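Chorismate mutase and shikimate 5-dehydrogenase fusion protein (Clostridium acetobutylicum, PDB 3FBT) probably catalyses, through its shikimate dehydrogenase part, the NADPH-linked reversible reduction of 3-dehydroshikimate to shikimate in aromatic amino acid biosynthesis. Local coordinates at residues E219-F222 against L223-A226; R117-I120 against K121-C125; V51-F54 against K55-C59; K44-L47 against K48-V51; E161-G164 against E165-V168. All blocks are in the same frame, centred on the assembly; numbering follows the deposited sequence.

Contact 1 (E219-F222 against L223-A226); sequences ETLF and LKYA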
loop_
_atom_site.group_PDB
_atom_site.type_symbol
_atom_site.label_atom_id
_atom_site.label_comp_id
_atom_site.label_asym_id
_atom_site.label_seq_id
_atom_site.Cartn_x
_atom_site.Cartn_y
_atom_site.Cartn_z
ATOM N N GLU A 219 -8.055 20.212 25.806
ATOM C CA GLU A 219 -8.191 20.352 27.246
ATOM C C GLU A 219 -9.302 19.422 27.691
ATOM O O GLU A 219 -10.475 19.661 27.416
ATOM C CB GLU A 219 -8.556 21.786 27.624
ATOM C CG GLU A 219 -8.516 22.040 29.133
ATOM C CD GLU A 219 -9.170 23.343 29.555
ATOM O OE1 GLU A 219 -10.419 23.496 29.417
ATOM O OE2 GLU A 219 -8.423 24.203 30.046
ATOM N N THR A 220 -8.909 18.318 28.327
ATOM C CA THR A 220 -9.821 17.468 29.039
ATOM C C THR A 220 -10.334 18.140 30.366
ATOM O O THR A 220 -9.668 18.999 30.945
ATOM C CB THR A 220 -9.126 16.147 29.391
ATOM O OG1 THR A 220 -7.928 16.414 30.123
ATOM C CG2 THR A 220 -8.740 15.325 28.120
ATOM N N LEU A 221 -11.493 17.723 30.856
ATOM C CA LEU A 221 -11.901 18.055 32.225
ATOM C C LEU A 221 -10.697 17.902 33.148
ATOM O O LEU A 221 -10.340 18.809 33.914
ATOM C CB LEU A 221 -13.058 17.149 32.677
ATOM C CG LEU A 221 -13.826 17.541 33.956
ATOM C CD1 LEU A 221 -14.331 19.013 33.880
ATOM C CD2 LEU A 221 -14.986 16.590 34.212
ATOM N N PHE A 222 -10.037 16.755 33.057
ATOM C CA PHE A 222 -8.856 16.534 33.853
ATOM C C PHE A 222 -7.854 17.679 33.772
ATOM O O PHE A 222 -7.287 18.050 34.816
ATOM C CB PHE A 222 -8.192 15.219 33.463
ATOM C CG PHE A 222 -6.832 14.979 34.080
ATOM C CD1 PHE A 222 -6.728 14.596 35.394
ATOM C CD2 PHE A 222 -5.665 15.056 33.315
ATOM C CE1 PHE A 222 -5.525 14.323 35.931
ATOM C CE2 PHE A 222 -4.440 14.745 33.831
ATOM C CZ PHE A 222 -4.365 14.383 35.160
ATOM N N LEU A 223 -7.574 18.193 32.565
ATOM C CA LEU A 223 -6.649 19.289 32.414
ATOM C C LEU A 223 -7.183 20.719 32.779
ATOM O O LEU A 223 -6.415 21.573 33.239
ATOM C CB LEU A 223 -6.053 19.288 31.012
ATOM C CG LEU A 223 -5.137 18.106 30.651
ATOM C CD1 LEU A 223 -4.723 18.300 29.215
ATOM C CD2 LEU A 223 -3.888 18.037 31.577
ATOM N N LYS A 224 -8.463 20.975 32.537
ATOM C CA LYS A 224 -9.101 22.200 33.021
ATOM C C LYS A 224 -8.856 22.303 34.535
ATOM O O LYS A 224 -8.173 23.248 35.043
ATOM C CB LYS A 224 -10.607 22.152 32.742
ATOM C CG LYS A 224 -11.332 23.399 33.238
ATOM C CD LYS A 224 -12.786 23.159 33.464
ATOM C CE LYS A 224 -13.475 22.591 32.203
ATOM N NZ LYS A 224 -14.941 22.983 32.162
ATOM N N TYR A 225 -9.351 21.279 35.236
ATOM C CA TYR A 225 -9.093 21.088 36.657
ATOM C C TYR A 225 -7.716 21.532 37.047
ATOM O O TYR A 225 -7.547 22.200 38.066
ATOM C CB TYR A 225 -9.185 19.615 37.032
ATOM C CG TYR A 225 -10.567 19.099 37.113
ATOM C CD1 TYR A 225 -11.655 19.927 36.912
ATOM C CD2 TYR A 225 -10.793 17.756 37.432
ATOM C CE1 TYR A 225 -12.960 19.425 37.005
ATOM C CE2 TYR A 225 -12.040 17.244 37.503
ATOM C CZ TYR A 225 -13.128 18.070 37.320
ATOM O OH TYR A 225 -14.379 17.499 37.425
ATOM N N ALA A 226 -6.717 21.085 36.288
ATOM C CA ALA A 226 -5.348 21.429 36.567
ATOM C C ALA A 226 -5.170 22.927 36.365
ATOM O O ALA A 226 -4.386 23.559 37.092
ATOM C CB ALA A 226 -4.411 20.647 35.650
#
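Thr220 meets Leu223 through a capping hydrogen bond. Leu223 N donates to Thr220 OG1 over 3.0 Å, with an N-H...O angle of 148°. The chi1 of 56° sets OG1 between the backbone N and the carbonyl carbon of Thr220, where it faces forward, to the N-H of Leu223 in the first helical turn. The same OG1 is hydrogen-bonded to Asp212 at the end of strand 209-212, so one hydroxyl ties the helix start to the sheet.

Backbone bonds follow. Lys224 N donates to Thr220 O at 2.8 Å and Tyr225 N to Leu221 O at 3.0 Å. The bond from Ala226 N to Phe222 O is weak.

Two apolar pairs meet. Leu221 lies obliquely across the Tyr225 ring, and its CD1 comes to 3.4 Å from Tyr225 CE1. Leu221 O sits over one face of that ring, near the rim. Leu223 CD2 packs against Phe222 CD2 at 3.9 Å, and Phe222 continues onto Ile182 and Asn184 of strand 181-184.

The Glu219 side chain is extended, and its carboxylate lies against the start of the Lys224 side chain, with OE1 3.6 Å from Lys224 CB. Lys224 NZ stays 5.3 Å from Glu219 OE1, so the charged ends do not meet. Glu219 OE2 makes its salt bridge with Arg227.

This is a threonine N-cap opening helix 221-228, the helix of a beta-alpha-beta unit in the Rossmann-type domain.

Contact 2 (R117-I120 against K121-C125); sequences RVEI and KNNIC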
loop_
_atom_site.group_PDB
_atom_site.type_symbol
_atom_site.label_atom_id
_atom_site.label_comp_id
_atom_site.label_asym_id
_atom_site.label_seq_id
_atom_site.Cartn_x
_atom_site.Cartn_y
_atom_site.Cartn_z
ATOM N N ARG A 117 9.122 20.720 29.778
ATOM C CA ARG A 117 9.932 20.757 30.999
ATOM C C ARG A 117 9.250 20.169 32.247
ATOM O O ARG A 117 9.178 20.829 33.299
ATOM C CB ARG A 117 10.388 22.203 31.314
ATOM N N VAL A 118 8.744 18.946 32.149
ATOM C CA VAL A 118 8.135 18.317 33.326
ATOM C C VAL A 118 9.219 17.472 33.869
ATOM O O VAL A 118 9.593 16.530 33.218
ATOM C CB VAL A 118 6.954 17.384 32.922
ATOM C CG1 VAL A 118 6.483 16.520 34.121
ATOM C CG2 VAL A 118 5.797 18.196 32.345
ATOM N N GLU A 119 9.778 17.791 35.031
ATOM C CA GLU A 119 10.830 16.915 35.583
ATOM C C GLU A 119 10.265 15.653 36.251
ATOM O O GLU A 119 9.199 15.688 36.855
ATOM C CB GLU A 119 11.712 17.659 36.599
ATOM C CG GLU A 119 12.938 16.849 37.000
ATOM C CD GLU A 119 13.691 16.280 35.772
ATOM O OE1 GLU A 119 14.484 17.053 35.178
ATOM O OE2 GLU A 119 13.493 15.070 35.400
ATOM N N ILE A 120 11.039 14.585 36.193
ATOM C CA ILE A 120 10.680 13.286 36.669
ATOM C C ILE A 120 11.690 12.840 37.732
ATOM O O ILE A 120 11.322 12.432 38.834
ATOM C CB ILE A 120 10.667 12.243 35.500
ATOM C CG1 ILE A 120 9.390 12.403 34.626
ATOM C CG2 ILE A 120 10.778 10.819 36.037
ATOM C CD1 ILE A 120 8.121 12.999 35.392
ATOM N N LYS A 121 12.958 12.911 37.425
ATOM C CA LYS A 121 13.967 12.405 38.350
ATOM C C LYS A 121 13.709 12.954 39.751
ATOM O O LYS A 121 13.416 14.120 39.934
ATOM C CB LYS A 121 15.343 12.833 37.864
ATOM C CG LYS A 121 16.436 12.713 38.859
ATOM C CD LYS A 121 17.646 13.392 38.241
ATOM C CE LYS A 121 18.847 12.629 38.583
ATOM N NZ LYS A 121 19.021 12.764 40.070
ATOM N N ASN A 122 13.722 12.090 40.741
ATOM C CA ASN A 122 13.473 12.565 42.102
ATOM C C ASN A 122 12.098 13.128 42.419
ATOM O O ASN A 122 11.885 13.664 43.534
ATOM C CB ASN A 122 14.468 13.642 42.441
ATOM C CG ASN A 122 15.398 13.207 43.475
ATOM O OD1 ASN A 122 16.471 12.682 43.174
ATOM N ND2 ASN A 122 14.995 13.380 44.739
ATOM N N ASN A 123 11.161 13.032 41.481
ATOM C CA ASN A 123 9.817 13.448 41.801
ATOM C C ASN A 123 8.922 12.232 42.139
ATOM O O ASN A 123 9.269 11.085 41.854
ATOM C CB ASN A 123 9.221 14.222 40.639
ATOM C CG ASN A 123 9.938 15.524 40.357
ATOM O OD1 ASN A 123 9.318 16.582 40.405
ATOM N ND2 ASN A 123 11.232 15.458 40.029
ATOM N N ILE A 124 7.786 12.526 42.758
ATOM C CA ILE A 124 6.733 11.555 43.113
ATOM C C ILE A 124 5.764 11.476 41.930
ATOM O O ILE A 124 5.076 12.484 41.572
ATOM C CB ILE A 124 5.958 11.932 44.389
ATOM C CG1 ILE A 124 6.890 11.873 45.617
ATOM C CG2 ILE A 124 4.676 10.976 44.541
ATOM C CD1 ILE A 124 6.323 12.584 46.910
ATOM N N CYS A 125 5.754 10.314 41.286
ATOM C CA CYS A 125 4.983 10.225 40.045
ATOM C C CYS A 125 3.796 9.281 40.146
ATOM O O CYS A 125 3.968 8.118 40.556
ATOM C CB CYS A 125 5.885 9.730 38.946
ATOM S SG CYS A 125 7.270 10.883 38.631
#
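Glu119 reaches forward round its own backbone to hold Lys121. Its CB is 4.1 Å from Asn123 ND2. CG, anti to the backbone N, comes closer to the same amide nitrogen, at 3.7 Å. The chain then bends at chi2 (49°), which brings the carboxylate round to the N-H groups that follow. At the tip, OE2 accepts two backbone N-H groups. Ile120 N lies at 2.6 Å from Glu119 OE2 in a nearly straight bond, and Lys121 N lies at 3.0 Å from the same oxygen. The two donors come from opposite faces of the carboxylate plane, both on its anti side. The paired grip should restrict the rotation of the carboxylate.

Asn123 crosses the Glu119 side chain at about a right angle. Its ND2 donates to Lys121 O at 2.6 Å in a bent bond (132°), and more weakly to Ile120 O. The Lys121 oxygen is close to the amide plane, but ND2 stands above the carbonyl plane. Asn123 N bonds to Ile120 O at 2.7 Å and closes the turn. The side chain bridges two carbonyls of the turn that its own backbone ends.

The buried Ile120 side chain meets Cys125 SG through CD1 at 4.0 Å. Both side chains also touch Leu141 of helix 134-143, and Ile120 reaches Val181 of the neighbouring strand.

The arrangement is a type II beta turn from Ile120 to Asn123. It leads from the Schellman motif that ends helix 105-115 into strand 124-128, a strand of the parallel sheet in the Rossmann-type domain.

Contact 3 (V51-F54 against K55-C59); sequences VDTF and KIIKC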
loop_
_atom_site.group_PDB
_atom_site.type_symbol
_atom_site.label_atom_id
_atom_site.label_comp_id
_atom_site.label_asym_id
_atom_site.label_seq_id
_atom_site.Cartn_x
_atom_site.Cartn_y
_atom_site.Cartn_z
ATOM N N VAL A 51 1.115 -9.763 8.076
ATOM C CA VAL A 51 2.474 -9.317 8.282
ATOM C C VAL A 51 3.424 -10.002 7.217
ATOM O O VAL A 51 4.289 -9.345 6.660
ATOM C CB VAL A 51 2.891 -9.625 9.797
ATOM C CG1 VAL A 51 4.349 -9.640 10.024
ATOM C CG2 VAL A 51 2.207 -8.601 10.780
ATOM N N ASP A 52 3.253 -11.296 6.922
ATOM C CA ASP A 52 4.109 -11.986 5.950
ATOM C C ASP A 52 3.945 -11.286 4.588
ATOM O O ASP A 52 4.913 -11.032 3.853
ATOM C CB ASP A 52 3.722 -13.471 5.818
ATOM C CG ASP A 52 4.158 -14.350 7.030
ATOM O OD1 ASP A 52 5.015 -13.933 7.850
ATOM O OD2 ASP A 52 3.643 -15.497 7.153
ATOM N N THR A 53 2.708 -10.970 4.233
ATOM C CA THR A 53 2.536 -10.286 2.947
ATOM C C THR A 53 3.165 -8.918 2.983
ATOM O O THR A 53 3.801 -8.491 2.020
ATOM C CB THR A 53 1.069 -10.122 2.556
ATOM O OG1 THR A 53 0.464 -11.416 2.469
ATOM C CG2 THR A 53 0.997 -9.408 1.260
ATOM N N PHE A 54 3.027 -8.204 4.094
ATOM C CA PHE A 54 3.678 -6.886 4.122
ATOM C C PHE A 54 5.173 -7.038 3.875
ATOM O O PHE A 54 5.836 -6.248 3.192
ATOM C CB PHE A 54 3.416 -6.161 5.458
ATOM C CG PHE A 54 2.031 -5.538 5.533
ATOM C CD1 PHE A 54 1.697 -4.494 4.701
ATOM C CD2 PHE A 54 1.072 -6.017 6.425
ATOM C CE1 PHE A 54 0.406 -3.938 4.747
ATOM C CE2 PHE A 54 -0.220 -5.478 6.455
ATOM C CZ PHE A 54 -0.551 -4.428 5.619
ATOM N N LYS A 55 5.745 -8.068 4.447
ATOM C CA LYS A 55 7.164 -8.208 4.263
ATOM C C LYS A 55 7.411 -8.488 2.737
ATOM O O LYS A 55 8.298 -7.908 2.114
ATOM C CB LYS A 55 7.647 -9.347 5.171
ATOM C CG LYS A 55 9.106 -9.241 5.570
ATOM C CD LYS A 55 9.462 -10.252 6.704
ATOM C CE LYS A 55 8.600 -11.507 6.652
ATOM N NZ LYS A 55 8.956 -12.470 7.766
ATOM N N ILE A 56 6.558 -9.308 2.146
ATOM C CA ILE A 56 6.650 -9.630 0.694
ATOM C C ILE A 56 6.456 -8.461 -0.268
ATOM O O ILE A 56 7.204 -8.283 -1.201
ATOM C CB ILE A 56 5.775 -10.816 0.311
ATOM C CG1 ILE A 56 6.297 -12.103 0.987
ATOM C CG2 ILE A 56 5.821 -11.017 -1.176
ATOM C CD1 ILE A 56 5.211 -13.186 1.092
ATOM N N ILE A 57 5.509 -7.602 -0.018
ATOM C CA ILE A 57 5.413 -6.410 -0.859
ATOM C C ILE A 57 6.341 -5.285 -0.437
ATOM O O ILE A 57 6.239 -4.208 -0.942
ATOM C CB ILE A 57 3.989 -5.923 -0.920
ATOM C CG1 ILE A 57 3.550 -5.283 0.399
ATOM C CG2 ILE A 57 3.073 -7.103 -1.246
ATOM C CD1 ILE A 57 2.131 -4.838 0.332
ATOM N N LYS A 58 7.281 -5.538 0.457
ATOM C CA LYS A 58 8.268 -4.507 0.851
ATOM C C LYS A 58 7.655 -3.284 1.526
ATOM O O LYS A 58 8.018 -2.164 1.215
ATOM C CB LYS A 58 9.054 -4.041 -0.382
ATOM C CG LYS A 58 9.498 -5.233 -1.214
ATOM C CD LYS A 58 10.898 -5.578 -0.751
ATOM C CE LYS A 58 11.839 -4.623 -1.442
ATOM N NZ LYS A 58 11.871 -4.975 -2.893
ATOM N N CYS A 59 6.649 -3.502 2.347
ATOM C CA CYS A 59 6.112 -2.428 3.212
ATOM C C CYS A 59 7.184 -1.493 3.729
ATOM O O CYS A 59 8.213 -1.941 4.258
ATOM C CB CYS A 59 5.445 -3.106 4.405
ATOM S SG CYS A 59 4.669 -1.964 5.480
#
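Phe54 and Cys59 lean together where helix 47-56 ends. Their CB atoms are 3.8 Å apart. Cys59 SG lies 5.0 Å from the centroid of the Phe54 ring, 51° off the ring normal, and its nearest ring atom is CD1. This is an oblique sulfur-aromatic contact. With SG anti to its backbone N (chi1 -176°), the thiol is carried beside the ring. Ile57 CD1 also comes obliquely to Phe54, but less closely. The ring meets Phe40 and Phe94 of the sheet beneath.

Thr53 and Ile57 cross obliquely, methyl to methyl, with CG2 of each 4.0 Å apart. The Thr53 hydroxyl points to the dimer partner, where it is hydrogen-bonded to Thr53 of the second subunit. Ile57 packs on Phe40 of that subunit.

The main chain is held by Ile57 N to Thr53 O at 2.8 Å and by Cys59 N to Phe54 O at 3.0 Å. Lys58 has a positive phi of 63°, and its N bonds to Lys55 O. The pair of bonds from Cys59 and Lys58 defines a Schellman motif, which terminates this helix of the substrate-binding domain.

Contact 4 (K44-L47 against K48-V51); sequences KEKL and KESV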
loop_
_atom_site.group_PDB
_atom_site.type_symbol
_atom_site.label_atom_id
_atom_site.label_comp_id
_atom_site.label_asym_id
_atom_site.label_seq_id
_atom_site.Cartn_x
_atom_site.Cartn_y
_atom_site.Cartn_z
ATOM N N LYS A 44 -8.003 -10.959 13.907
ATOM C CA LYS A 44 -7.082 -11.668 14.822
ATOM C C LYS A 44 -6.491 -12.908 14.207
ATOM O O LYS A 44 -5.285 -13.162 14.317
ATOM C CB LYS A 44 -7.805 -12.085 16.130
ATOM C CG LYS A 44 -8.187 -10.984 17.091
ATOM C CD LYS A 44 -8.834 -11.590 18.362
ATOM C CE LYS A 44 -8.487 -10.770 19.615
ATOM N NZ LYS A 44 -9.504 -9.706 19.985
ATOM N N GLU A 45 -7.301 -13.691 13.506
ATOM C CA GLU A 45 -6.759 -14.960 13.047
ATOM C C GLU A 45 -5.764 -14.796 11.900
ATOM O O GLU A 45 -5.113 -15.754 11.507
ATOM C CB GLU A 45 -7.888 -15.913 12.665
ATOM C CG GLU A 45 -9.169 -15.562 13.372
ATOM C CD GLU A 45 -9.880 -14.472 12.607
ATOM O OE1 GLU A 45 -9.986 -14.603 11.364
ATOM O OE2 GLU A 45 -10.282 -13.462 13.224
ATOM N N LYS A 46 -5.663 -13.597 11.349
ATOM C CA LYS A 46 -4.830 -13.389 10.191
ATOM C C LYS A 46 -3.629 -12.494 10.427
ATOM O O LYS A 46 -3.064 -12.019 9.475
ATOM C CB LYS A 46 -5.653 -12.731 9.096
ATOM C CG LYS A 46 -7.068 -13.300 8.998
ATOM C CD LYS A 46 -7.101 -14.530 8.132
ATOM C CE LYS A 46 -8.423 -14.584 7.369
ATOM N NZ LYS A 46 -8.609 -15.943 6.796
ATOM N N LEU A 47 -3.239 -12.226 11.662
ATOM C CA LEU A 47 -2.119 -11.280 11.864
ATOM C C LEU A 47 -0.864 -11.820 11.179
ATOM O O LEU A 47 -0.088 -11.120 10.559
ATOM C CB LEU A 47 -1.861 -11.025 13.351
ATOM C CG LEU A 47 -0.672 -10.151 13.748
ATOM C CD1 LEU A 47 -0.753 -8.696 13.264
ATOM C CD2 LEU A 47 -0.478 -10.200 15.294
ATOM N N LYS A 48 -0.665 -13.098 11.271
ATOM C CA LYS A 48 0.616 -13.592 10.857
ATOM C C LYS A 48 0.711 -13.578 9.352
ATOM O O LYS A 48 1.668 -13.050 8.802
ATOM C CB LYS A 48 0.895 -14.994 11.400
ATOM C CG LYS A 48 2.403 -15.184 11.398
ATOM C CD LYS A 48 2.838 -16.193 10.403
ATOM C CE LYS A 48 2.941 -17.518 11.133
ATOM N NZ LYS A 48 2.247 -18.569 10.346
ATOM N N GLU A 49 -0.304 -14.124 8.686
ATOM C CA GLU A 49 -0.345 -14.035 7.229
ATOM C C GLU A 49 -0.281 -12.576 6.665
ATOM O O GLU A 49 0.459 -12.310 5.725
ATOM C CB GLU A 49 -1.542 -14.813 6.649
ATOM C CG GLU A 49 -1.755 -16.204 7.235
ATOM C CD GLU A 49 -2.762 -16.159 8.385
ATOM O OE1 GLU A 49 -2.401 -15.903 9.589
ATOM O OE2 GLU A 49 -3.957 -16.383 8.063
ATOM N N SER A 50 -0.982 -11.605 7.256
ATOM C CA SER A 50 -0.840 -10.231 6.734
ATOM C C SER A 50 0.549 -9.653 6.886
ATOM O O SER A 50 1.092 -9.017 5.972
ATOM C CB SER A 50 -1.837 -9.264 7.387
ATOM O OG SER A 50 -2.973 -9.988 7.710
ATOM N N VAL A 51 1.115 -9.763 8.076
ATOM C CA VAL A 51 2.474 -9.317 8.282
ATOM C C VAL A 51 3.424 -10.002 7.217
ATOM O O VAL A 51 4.289 -9.345 6.660
ATOM C CB VAL A 51 2.891 -9.625 9.797
ATOM C CG1 VAL A 51 4.349 -9.640 10.024
ATOM C CG2 VAL A 51 2.207 -8.601 10.780
#
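Ser50 grips the carbonyl oxygen of Lys46 twice. Ser50 OG donates to Lys46 O at 2.7 Å, and Ser50 N donates to the same oxygen at 3.1 Å. The two donors reach it from opposite faces of the carbonyl plane. The Ser50 hydroxyl lies beside its own backbone N (chi1 -31°), which lets it turn back onto the preceding turn.

Leu47 and Val51 lie side by side and point the same way. Leu47 CD1 meets Val51 CG2 at 3.9 Å, while Val51 N bonds to Leu47 O.

Glu49 bends at chi2 (94°) and folds back across Lys46. Its OE1 is 3.5 Å from Lys46 CA, and its OE2 touches Lys46 CD at 3.7 Å. The charged ends stay apart, Lys46 NZ 4.8 Å from Glu49 OE2: no salt bridge, though a weak attraction is possible.

Further out, Leu47 rests on Tyr68 and Ser50 on Val42. Across the dimer interface, Lys46 packs on Ile56, Glu49 on Glu49 and Ser50 on Thr53 of the second subunit.

Lys46 holds the N-cap position and contributes its carbonyl. The arrangement is the first turn of helix 47-56 in the substrate-binding domain, following a short 3-10 segment.

Contact 5 (E161-G164 against E165-V168); sequences EIYG and EFKV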
loop_
_atom_site.group_PDB
_atom_site.type_symbol
_atom_site.label_atom_id
_atom_site.label_comp_id
_atom_site.label_asym_id
_atom_site.label_seq_id
_atom_site.Cartn_x
_atom_site.Cartn_y
_atom_site.Cartn_z
ATOM N N GLU A 161 -0.824 -7.807 40.524
ATOM C CA GLU A 161 -0.194 -9.013 39.962
ATOM C C GLU A 161 0.625 -8.613 38.745
ATOM O O GLU A 161 1.716 -9.162 38.529
ATOM C CB GLU A 161 -1.214 -10.093 39.542
ATOM C CG GLU A 161 -2.054 -10.662 40.651
ATOM C CD GLU A 161 -1.254 -11.210 41.817
ATOM O OE1 GLU A 161 -0.060 -11.573 41.661
ATOM O OE2 GLU A 161 -1.839 -11.287 42.922
ATOM N N ILE A 162 0.077 -7.704 37.940
ATOM C CA ILE A 162 0.717 -7.234 36.695
ATOM C C ILE A 162 1.970 -6.393 36.927
ATOM O O ILE A 162 2.992 -6.591 36.287
ATOM C CB ILE A 162 -0.251 -6.391 35.856
ATOM N N TYR A 163 1.881 -5.417 37.832
ATOM C CA TYR A 163 3.014 -4.509 38.059
ATOM C C TYR A 163 3.549 -4.614 39.499
ATOM O O TYR A 163 3.422 -3.681 40.290
ATOM C CB TYR A 163 2.638 -3.039 37.743
ATOM C CG TYR A 163 2.083 -2.755 36.368
ATOM C CD1 TYR A 163 2.919 -2.700 35.251
ATOM C CD2 TYR A 163 0.731 -2.449 36.187
ATOM C CE1 TYR A 163 2.429 -2.420 33.986
ATOM C CE2 TYR A 163 0.216 -2.152 34.917
ATOM C CZ TYR A 163 1.086 -2.127 33.812
ATOM O OH TYR A 163 0.593 -1.819 32.550
ATOM N N GLY A 164 4.207 -5.728 39.801
ATOM C CA GLY A 164 4.587 -6.052 41.170
ATOM C C GLY A 164 5.587 -5.120 41.807
ATOM O O GLY A 164 5.591 -4.955 43.025
ATOM N N GLU A 165 6.437 -4.510 40.989
ATOM C CA GLU A 165 7.516 -3.659 41.481
ATOM C C GLU A 165 7.102 -2.195 41.614
ATOM O O GLU A 165 7.919 -1.331 41.945
ATOM C CB GLU A 165 8.692 -3.741 40.520
ATOM C CG GLU A 165 8.261 -3.710 39.081
ATOM C CD GLU A 165 9.442 -3.501 38.149
ATOM O OE1 GLU A 165 10.253 -2.550 38.387
ATOM O OE2 GLU A 165 9.549 -4.285 37.172
ATOM N N PHE A 166 5.838 -1.895 41.341
ATOM C CA PHE A 166 5.375 -0.554 41.589
ATOM C C PHE A 166 4.387 -0.573 42.734
ATOM O O PHE A 166 3.786 -1.589 42.992
ATOM C CB PHE A 166 4.742 0.004 40.318
ATOM C CG PHE A 166 5.719 0.140 39.165
ATOM C CD1 PHE A 166 6.793 1.046 39.228
ATOM C CD2 PHE A 166 5.562 -0.613 38.013
ATOM C CE1 PHE A 166 7.703 1.169 38.161
ATOM C CE2 PHE A 166 6.479 -0.471 36.927
ATOM C CZ PHE A 166 7.523 0.396 37.013
ATOM N N LYS A 167 4.211 0.550 43.413
ATOM C CA LYS A 167 3.130 0.725 44.384
ATOM C C LYS A 167 1.810 0.914 43.679
ATOM O O LYS A 167 1.547 2.020 43.140
ATOM C CB LYS A 167 3.384 1.972 45.238
ATOM C CG LYS A 167 4.624 1.854 46.148
ATOM C CD LYS A 167 4.992 3.249 46.751
ATOM C CE LYS A 167 5.742 3.148 48.101
ATOM N NZ LYS A 167 7.196 2.928 47.853
ATOM N N VAL A 168 0.975 -0.135 43.685
ATOM C CA VAL A 168 -0.389 -0.099 43.112
ATOM C C VAL A 168 -1.491 0.270 44.140
ATOM O O VAL A 168 -1.544 -0.281 45.257
ATOM C CB VAL A 168 -0.746 -1.495 42.450
ATOM C CG1 VAL A 168 -2.205 -1.547 42.024
ATOM C CG2 VAL A 168 0.148 -1.742 41.275
#
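Tyr163 O accepts the backbone N-H of Phe166 at 3.2 Å. The bond is nearly straight at nitrogen, with an N-H...O angle of 164°. The donor nevertheless stands above the carbonyl plane, 51° out of it. This bond closes a type I beta turn from Tyr163 to Phe166, with Gly164 and Glu165 at its corners.

The two aromatic side chains leave the turn close to each other. Tyr163 CB lies at the edge of the Phe166 ring, in its plane, 3.8 Å from Phe166 CD2. Contact is therefore made through the tyrosine's methylene, and the rings do not stack. Glu165 CG lies over one face of the Phe166 ring, toward its rim. Val168 turns its CG2 back to 3.9 Å from Tyr163 O.

The Tyr163 hydroxyl is hydrogen-bonded to Ser130 O, in the glycine-rich loop predicted to bind NADP(+).

The turn joins helix 156-162 to strand 167-170, an outermost strand of the parallel sheet within this chain. Tyr163 and Phe166 both pack on Leu138 of helix 134-143. Phe166 also rests on Ile149 and Val151 of strand 148-153, while Val168 touches Thr159 and Ser160 of helix 156-162.

In the fold
Contacts 3 and 4 share Val51 and lie at the two ends of helix 47-56, one its Schellman ending and the other its first turn. Both touch the second subunit. Contacts 1, 2 and 5 belong to the Rossmann-type domain, and contacts 1 and 3 lie on opposite sides of the chain's centre, with their own centres about 42 Å apart. Contacts 2 and 5 feed strands of the same parallel sheet through beta turns. Contact 5 is the surface case; the others are partly buried. Side-chain oxygens accept backbone N-H groups in contacts 1 and 2, whereas in contact 4 a serine hydroxyl donates. Contacts 3 and 5 set aromatic rings against thiol or methylene.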